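Side-chain contacts in nonsense-mediated mRNA decay protein 2 (Saccharomyces cerevisiae, PDB 4LUN), which takes part in the nonsense-mediated decay of mRNAs carrying premature stop codons, and is represented here by its N-terminal MIF4G domain: residues Glu8-Asp11 with Leu12-Ala16; Asp166-Asn170 with Phe171-Lys175; Ala250-Leu253 with His254-Asn258. All coordinates share one frame; numbering follows the deposited sequence. Where two conformers were deposited one is given.

Interaction 1: residues Glu8-Asp11 with Leu12-Ala16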
loop_
_atom_site.group_PDB
_atom_site.type_symbol
_atom_site.label_atom_id
_atom_site.label_comp_id
_atom_site.label_asym_id
_atom_site.label_seq_id
_atom_site.Cartn_x
_atom_site.Cartn_y
_atom_site.Cartn_z
ATOM N N GLU A 8 -11.679 -15.984 -10.165
ATOM C CA GLU A 8 -13.047 -15.788 -10.636
ATOM C C GLU A 8 -13.339 -14.310 -10.885
ATOM O O GLU A 8 -13.854 -13.937 -11.939
ATOM C CB GLU A 8 -14.057 -16.308 -9.607
ATOM C CG GLU A 8 -14.182 -17.819 -9.516
ATOM C CD GLU A 8 -15.264 -18.241 -8.528
ATOM O OE1 GLU A 8 -16.183 -17.432 -8.269
ATOM O OE2 GLU A 8 -15.190 -19.376 -8.010
ATOM N N LEU A 9 -13.018 -13.477 -9.898
ATOM C CA LEU A 9 -13.229 -12.036 -10.004
ATOM C C LEU A 9 -12.342 -11.428 -11.078
ATOM O O LEU A 9 -12.777 -10.542 -11.816
ATOM C CB LEU A 9 -12.927 -11.352 -8.671
ATOM C CG LEU A 9 -13.967 -11.522 -7.562
ATOM C CD1 LEU A 9 -13.448 -10.935 -6.261
ATOM C CD2 LEU A 9 -15.280 -10.860 -7.956
ATOM N N HIS A 10 -11.094 -11.884 -11.138
ATOM C CA HIS A 10 -10.158 -11.402 -12.154
ATOM C C HIS A 10 -10.725 -11.615 -13.556
ATOM O O HIS A 10 -10.672 -10.717 -14.399
ATOM C CB HIS A 10 -8.779 -12.054 -12.007
ATOM C CG HIS A 10 -7.713 -11.371 -12.802
ATOM N ND1 HIS A 10 -7.526 -11.599 -14.149
ATOM C CD2 HIS A 10 -6.790 -10.445 -12.447
ATOM C CE1 HIS A 10 -6.533 -10.844 -14.588
ATOM N NE2 HIS A 10 -6.077 -10.131 -13.574
ATOM N N ASP A 11 -11.293 -12.792 -13.795
ATOM C CA ASP A 11 -11.888 -13.083 -15.102
ATOM C C ASP A 11 -13.058 -12.149 -15.412
ATOM O O ASP A 11 -13.134 -11.578 -16.502
ATOM C CB ASP A 11 -12.331 -14.550 -15.188
ATOM C CG ASP A 11 -12.845 -14.928 -16.571
ATOM O OD1 ASP A 11 -12.436 -14.285 -17.565
ATOM O OD2 ASP A 11 -13.655 -15.873 -16.666
ATOM N N LEU A 12 -13.958 -11.981 -14.443
ATOM C CA LEU A 12 -15.079 -11.067 -14.588
ATOM C C LEU A 12 -14.624 -9.619 -14.744
ATOM O O LEU A 12 -15.144 -8.889 -15.576
ATOM C CB LEU A 12 -16.018 -11.174 -13.385
ATOM C CG LEU A 12 -16.814 -12.472 -13.246
ATOM C CD1 LEU A 12 -17.512 -12.516 -11.897
ATOM C CD2 LEU A 12 -17.833 -12.601 -14.367
ATOM N N ASN A 13 -13.652 -9.200 -13.938
ATOM C CA ASN A 13 -13.209 -7.817 -13.997
ATOM C C ASN A 13 -12.471 -7.522 -15.295
ATOM O O ASN A 13 -12.509 -6.407 -15.804
ATOM C CB ASN A 13 -12.359 -7.481 -12.761
ATOM C CG ASN A 13 -13.190 -7.426 -11.492
ATOM O OD1 ASN A 13 -14.379 -7.108 -11.542
ATOM N ND2 ASN A 13 -12.577 -7.735 -10.349
ATOM N N THR A 14 -11.799 -8.536 -15.834
ATOM C CA THR A 14 -11.057 -8.366 -17.072
ATOM C C THR A 14 -12.055 -8.256 -18.229
ATOM O O THR A 14 -11.901 -7.431 -19.129
ATOM C CB THR A 14 -10.077 -9.531 -17.302
ATOM O OG1 THR A 14 -9.073 -9.535 -16.270
ATOM C CG2 THR A 14 -9.403 -9.401 -18.664
ATOM N N ARG A 15 -13.101 -9.069 -18.181
ATOM C CA ARG A 15 -14.159 -8.981 -19.189
ATOM C C ARG A 15 -14.851 -7.622 -19.164
ATOM O O ARG A 15 -15.137 -7.044 -20.214
ATOM C CB ARG A 15 -15.166 -10.121 -19.021
ATOM C CG ARG A 15 -14.575 -11.479 -19.371
ATOM C CD ARG A 15 -15.631 -12.457 -19.829
ATOM N NE ARG A 15 -16.440 -12.966 -18.728
ATOM C CZ ARG A 15 -17.769 -12.955 -18.710
ATOM N NH1 ARG A 15 -18.446 -12.451 -19.732
ATOM N NH2 ARG A 15 -18.420 -13.447 -17.665
ATOM N N ALA A 16 -15.097 -7.091 -17.967
ATOM C CA ALA A 16 -15.692 -5.766 -17.844
ATOM C C ALA A 16 -14.787 -4.683 -18.429
ATOM O O ALA A 16 -15.271 -3.777 -19.109
ATOM C CB ALA A 16 -16.050 -5.452 -16.387
#
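L12 to R15 each give their backbone N-H to the carbonyl four residues earlier, E8 to D11, in four successive α-helical bonds of helix 3-17; the shortest joins N13 N to L9 O at 2.7 Å. This N-terminal helix lies against helix 87-104 of the HEAT-repeat fold, with L9 and L12 on its inner side touching Q102. T14 adds a side-chain bond to the helical pattern. With its OG1 beside its own backbone N (chi1 -64°), the hydroxyl turns back along the axis and donates to H10 O at 2.7 Å, from 36° above the carbonyl plane. The T14 N-H, its N 2.8 Å from H10 O, arrives from the opposite face, and one carbonyl oxygen is thus gripped twice. The H10 imidazole comes obliquely up to the same hydroxyl, with CE1 3.3 Å from T14 OG1, while the ring also touches L225. One residue before T14, N13 presses CB and CG onto L9 O, yet its amide is spent outward: ND2 donates to V153 O and S98 OG, OD1 accepts from Q102, and the N13 carbonyl receives H101 NE2. Through these bonds N13 ties the helix to S98, H101 and Q102 of helix 87-104 and to the loop at V153. L12 rests its branch point on the turn before, CG 3.6 Å from E8 O. On the outer side D11 and R15 are close without a salt bridge, for R15 bends at chi3 and sends NH1 to E20. The carboxylate and guanidinium planes stand 52° apart, and D11 OD1 stays 4.4 Å from R15 NE.

Interaction 2: residues Asp166-Asn170 with Phe171-Lys175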
loop_
_atom_site.group_PDB
_atom_site.type_symbol
_atom_site.label_atom_id
_atom_site.label_comp_id
_atom_site.label_asym_id
_atom_site.label_seq_id
_atom_site.Cartn_x
_atom_site.Cartn_y
_atom_site.Cartn_z
ATOM N N ASP A 166 -9.317 12.137 -16.728
ATOM C CA ASP A 166 -9.192 11.882 -15.299
ATOM C C ASP A 166 -7.775 12.147 -14.794
ATOM O O ASP A 166 -6.802 11.596 -15.312
ATOM C CB ASP A 166 -9.621 10.452 -14.975
ATOM C CG ASP A 166 -11.078 10.201 -15.294
ATOM O OD1 ASP A 166 -11.913 11.083 -14.996
ATOM O OD2 ASP A 166 -11.388 9.128 -15.854
ATOM N N ALA A 167 -7.676 12.990 -13.773
ATOM C CA ALA A 167 -6.389 13.430 -13.259
ATOM C C ALA A 167 -5.660 12.322 -12.515
ATOM O O ALA A 167 -6.273 11.493 -11.843
ATOM C CB ALA A 167 -6.564 14.647 -12.352
ATOM N N ILE A 168 -4.342 12.327 -12.645
ATOM C CA ILE A 168 -3.492 11.401 -11.914
ATOM C C ILE A 168 -2.486 12.215 -11.100
ATOM O O ILE A 168 -2.221 13.373 -11.430
ATOM C CB ILE A 168 -2.777 10.428 -12.870
ATOM C CG1 ILE A 168 -1.922 11.191 -13.876
ATOM C CG2 ILE A 168 -3.785 9.577 -13.611
ATOM C CD1 ILE A 168 -0.718 10.405 -14.327
ATOM N N PRO A 169 -1.946 11.630 -10.020
ATOM C CA PRO A 169 -1.047 12.389 -9.140
ATOM C C PRO A 169 0.211 12.848 -9.857
ATOM O O PRO A 169 0.645 12.213 -10.822
ATOM C CB PRO A 169 -0.655 11.370 -8.059
ATOM C CG PRO A 169 -1.668 10.289 -8.150
ATOM C CD PRO A 169 -2.159 10.249 -9.547
ATOM N N ASN A 170 0.812 13.922 -9.357
ATOM C CA ASN A 170 2.034 14.462 -9.953
ATOM C C ASN A 170 3.137 13.429 -10.149
ATOM O O ASN A 170 3.816 13.427 -11.179
ATOM C CB ASN A 170 2.582 15.627 -9.121
ATOM C CG ASN A 170 1.731 16.873 -9.227
ATOM O OD1 ASN A 170 0.544 16.808 -9.540
ATOM N ND2 ASN A 170 2.338 18.026 -8.957
ATOM N N PHE A 171 3.320 12.544 -9.175
ATOM C CA PHE A 171 4.455 11.623 -9.220
ATOM C C PHE A 171 4.328 10.560 -10.305
ATOM O O PHE A 171 5.292 9.882 -10.622
ATOM C CB PHE A 171 4.726 10.993 -7.842
ATOM C CG PHE A 171 3.869 9.791 -7.516
ATOM C CD1 PHE A 171 4.358 8.507 -7.713
ATOM C CD2 PHE A 171 2.620 9.945 -6.935
ATOM C CE1 PHE A 171 3.593 7.404 -7.388
ATOM C CE2 PHE A 171 1.847 8.844 -6.614
ATOM C CZ PHE A 171 2.335 7.574 -6.840
ATOM N N LEU A 172 3.132 10.435 -10.873
ATOM C CA LEU A 172 2.891 9.432 -11.910
ATOM C C LEU A 172 2.718 10.075 -13.280
ATOM O O LEU A 172 2.396 9.387 -14.244
ATOM C CB LEU A 172 1.635 8.623 -11.582
ATOM C CG LEU A 172 1.727 7.753 -10.329
ATOM C CD1 LEU A 172 0.361 7.244 -9.943
ATOM C CD2 LEU A 172 2.666 6.582 -10.591
ATOM N N GLN A 173 2.910 11.389 -13.361
ATOM C CA GLN A 173 2.641 12.111 -14.610
ATOM C C GLN A 173 3.833 12.121 -15.553
ATOM O O GLN A 173 4.967 11.858 -15.144
ATOM C CB GLN A 173 2.222 13.555 -14.321
ATOM C CG GLN A 173 0.808 13.708 -13.770
ATOM C CD GLN A 173 0.466 15.150 -13.446
ATOM O OE1 GLN A 173 1.214 16.069 -13.785
ATOM N NE2 GLN A 173 -0.666 15.355 -12.777
ATOM N N LYS A 174 3.551 12.430 -16.822
ATOM C CA LYS A 174 4.579 12.658 -17.842
ATOM C C LYS A 174 5.347 11.395 -18.246
ATOM O O LYS A 174 6.440 11.481 -18.817
ATOM C CB LYS A 174 5.556 13.759 -17.402
ATOM C CG LYS A 174 4.906 15.112 -17.112
ATOM C CD LYS A 174 4.169 15.647 -18.333
ATOM C CE LYS A 174 3.826 17.125 -18.181
ATOM N NZ LYS A 174 2.914 17.396 -17.029
ATOM N N LYS A 175 4.778 10.224 -17.968
ATOM C CA LYS A 175 5.415 8.981 -18.381
ATOM C C LYS A 175 5.351 8.818 -19.898
ATOM O O LYS A 175 4.286 8.969 -20.500
ATOM C CB LYS A 175 4.768 7.781 -17.690
ATOM C CG LYS A 175 4.878 7.819 -16.171
ATOM C CD LYS A 175 4.406 6.512 -15.540
ATOM C CE LYS A 175 4.758 6.467 -14.060
ATOM N NZ LYS A 175 6.234 6.575 -13.854
#
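Q173 reaches back five residues to I168: its NE2 donates to I168 O at 2.9 Å, nearly straight at 159°. The acceptor lies close to the plane of the Q173 amide, while the donor sits 26° off the carbonyl plane. The Q173 chain is extended beyond CG and passes over the tight turn, with CG 3.3 Å from P169 O and the amide alongside N170. I168 crosses the glutamine obliquely. Its CG1 lies between backbone N and carbonyl carbon (chi1 59°), which brings CD1 over the end of the turn, 3.3 Å from L172 O and also against Q173 CG. P169 makes an apolar patch: CB meets the F171 ring at CD2, 3.7 Å away, and CD touches L172 CD1 at 3.9 Å. The F171 side chain runs alongside the proline, whose CB approaches the ring obliquely, and one ring face takes L172 CG, 3.4 Å above the plane and shifted toward the rim. Two successive 3-10 bonds shape this turn, L172 N to P169 O and Q173 N to N170 O, each 3.1 Å; in both, the donor stands well above the carbonyl plane. Further out, E121 accepts the F171 N-H and, with L117 and Q118, touches P169, while S185 and E189 of helix 182-190 touch L172 and F171. These contacts join the loop between helices 130-152 and 182-190 of the MIF4G domain to the 117-121 region and to helix 182-190. Chemically, P169 packs against F171 and L172 on the apolar side, and the glutamine amide ties the chain entering the turn to the chain leaving it, giving the I168 carbonyl a donor where no regular secondary structure supplies one.

Interaction 3: residues Ala250-Leu253 with His254-Asn258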
loop_
_atom_site.group_PDB
_atom_site.type_symbol
_atom_site.label_atom_id
_atom_site.label_comp_id
_atom_site.label_asym_id
_atom_site.label_seq_id
_atom_site.Cartn_x
_atom_site.Cartn_y
_atom_site.Cartn_z
ATOM N N ALA A 250 21.684 0.690 8.298
ATOM C CA ALA A 250 21.752 -0.030 9.570
ATOM C C ALA A 250 23.187 -0.143 10.065
ATOM O O ALA A 250 23.452 0.002 11.262
ATOM C CB ALA A 250 21.129 -1.415 9.449
ATOM N N THR A 251 24.106 -0.419 9.142
ATOM C CA THR A 251 25.522 -0.541 9.476
ATOM C C THR A 251 26.091 0.794 9.927
ATOM O O THR A 251 26.851 0.856 10.886
ATOM C CB THR A 251 26.300 -1.050 8.263
ATOM O OG1 THR A 251 25.909 -2.405 8.011
ATOM C CG2 THR A 251 27.797 -0.999 8.515
ATOM N N GLU A 252 25.728 1.861 9.227
ATOM C CA GLU A 252 26.177 3.207 9.598
ATOM C C GLU A 252 25.710 3.573 11.004
ATOM O O GLU A 252 26.482 4.085 11.842
ATOM C CB GLU A 252 25.616 4.234 8.609
ATOM C CG GLU A 252 25.982 5.680 8.966
ATOM C CD GLU A 252 25.197 6.724 8.167
ATOM O OE1 GLU A 252 24.187 6.368 7.523
ATOM O OE2 GLU A 252 25.587 7.911 8.202
ATOM N N LEU A 253 24.441 3.296 11.267
ATOM C CA LEU A 253 23.850 3.619 12.565
ATOM C C LEU A 253 24.447 2.752 13.657
ATOM O O LEU A 253 24.668 3.232 14.759
ATOM C CB LEU A 253 22.329 3.465 12.541
ATOM C CG LEU A 253 21.642 4.568 11.732
ATOM C CD1 LEU A 253 20.195 4.209 11.449
ATOM C CD2 LEU A 253 21.708 5.864 12.515
ATOM N N HIS A 254 24.714 1.492 13.334
ATOM C CA HIS A 254 25.294 0.544 14.281
ATOM C C HIS A 254 26.646 1.043 14.775
ATOM O O HIS A 254 26.941 1.035 15.979
ATOM C CB HIS A 254 25.451 -0.819 13.590
ATOM C CG HIS A 254 26.217 -1.818 14.391
ATOM N ND1 HIS A 254 27.527 -2.149 14.126
ATOM C CD2 HIS A 254 25.855 -2.559 15.470
ATOM C CE1 HIS A 254 27.940 -3.047 15.002
ATOM N NE2 HIS A 254 26.936 -3.315 15.826
ATOM N N LYS A 255 27.471 1.491 13.835
ATOM C CA LYS A 255 28.781 2.032 14.175
ATOM C C LYS A 255 28.659 3.271 15.056
ATOM O O LYS A 255 29.409 3.413 16.031
ATOM C CB LYS A 255 29.565 2.356 12.900
ATOM C CG LYS A 255 30.083 1.119 12.206
ATOM C CD LYS A 255 30.749 1.451 10.872
ATOM C CE LYS A 255 31.070 0.180 10.093
ATOM N NZ LYS A 255 30.991 0.418 8.621
ATOM N N LYS A 256 27.718 4.156 14.725
ATOM C CA LYS A 256 27.509 5.372 15.524
ATOM C C LYS A 256 26.968 5.100 16.924
ATOM O O LYS A 256 27.446 5.688 17.902
ATOM C CB LYS A 256 26.564 6.352 14.823
ATOM C CG LYS A 256 27.097 6.973 13.545
ATOM C CD LYS A 256 26.087 7.991 12.999
ATOM C CE LYS A 256 26.558 8.600 11.680
ATOM N NZ LYS A 256 25.414 9.029 10.817
ATOM N N VAL A 257 25.950 4.247 17.048
ATOM C CA VAL A 257 25.406 4.016 18.384
ATOM C C VAL A 257 26.393 3.268 19.293
ATOM O O VAL A 257 26.470 3.541 20.487
ATOM C CB VAL A 257 24.008 3.338 18.403
ATOM C CG1 VAL A 257 22.971 4.187 17.661
ATOM C CG2 VAL A 257 24.059 1.913 17.855
ATOM N N ASN A 258 27.142 2.336 18.720
ATOM C CA ASN A 258 28.149 1.642 19.514
ATOM C C ASN A 258 29.282 2.563 19.972
ATOM O O ASN A 258 29.730 2.473 21.103
ATOM C CB ASN A 258 28.668 0.398 18.787
ATOM C CG ASN A 258 27.714 -0.786 18.911
ATOM O OD1 ASN A 258 27.340 -1.194 20.011
ATOM N ND2 ASN A 258 27.317 -1.334 17.783
HETATM O O HOH W 1 28.710 -1.737 11.798
#
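E252 sets its CG anti to the backbone N (chi1 177°) and K256 sets its own beside the backbone N (chi1 -67°); both chains then run extended along each other in a common direction. The result is an i to i+4 salt bridge along the surface of helix 231-271, with K256 NZ 2.8 Å from E252 OE2. The ammonium meets that oxygen from well above the carboxylate plane, 57° out of it. The other oxygen, OE1, is paired with R249, so the carboxylate is shared between two cations, which would probably favour its charged form. One residue earlier, T251 and K255 repeat the parallel course without a charge partner across the contact: T251 CG2 lies 3.5 Å from K255 NZ, while the threonine OG1 bonds to F247 O. The T251 carbonyl is met twice, by the K255 N-H, with K255 N 3.1 Å from T251 O, and by a water that donates only weakly. The same water lies 2.6 Å from H254 ND1 and links the imidazole to the turn before. NE2 of that ring bonds to the carbonyl of H311, a residue of the C-terminal histidine tag, and this partner is therefore a feature of the construct. Facing inward, L253 packs on I288, F289 and F292 of helix 277-303, the second arm of a long helical hairpin, and F289 also touches H254. The backbone keeps the α-helical pattern throughout, A250 O accepting the H254 N-H and L253 O the V257 N-H. Both methyls of V257 close on that last carbonyl, CG2 at 3.4 Å from L253 O and CG1 at 3.5 Å.

All three contacts are local and partly buried, but they sit in different places: interactions 1 and 3 lie along single helices on opposite sides of the chain's centre, about 50 Å apart between centres, whereas interaction 2 shapes an interhelical loop, its centre about 26 Å from that of interaction 1. None touches another. Regular helical bonds run through interactions 1 and 3; in interaction 2 a 3-10 turn and a side-chain amide replace them. Charge also distinguishes them: interaction 3 contains a true salt bridge, interaction 1 an opposite-charge pair whose arginine is engaged elsewhere, and interaction 2 relies on apolar contacts beside neutral amides.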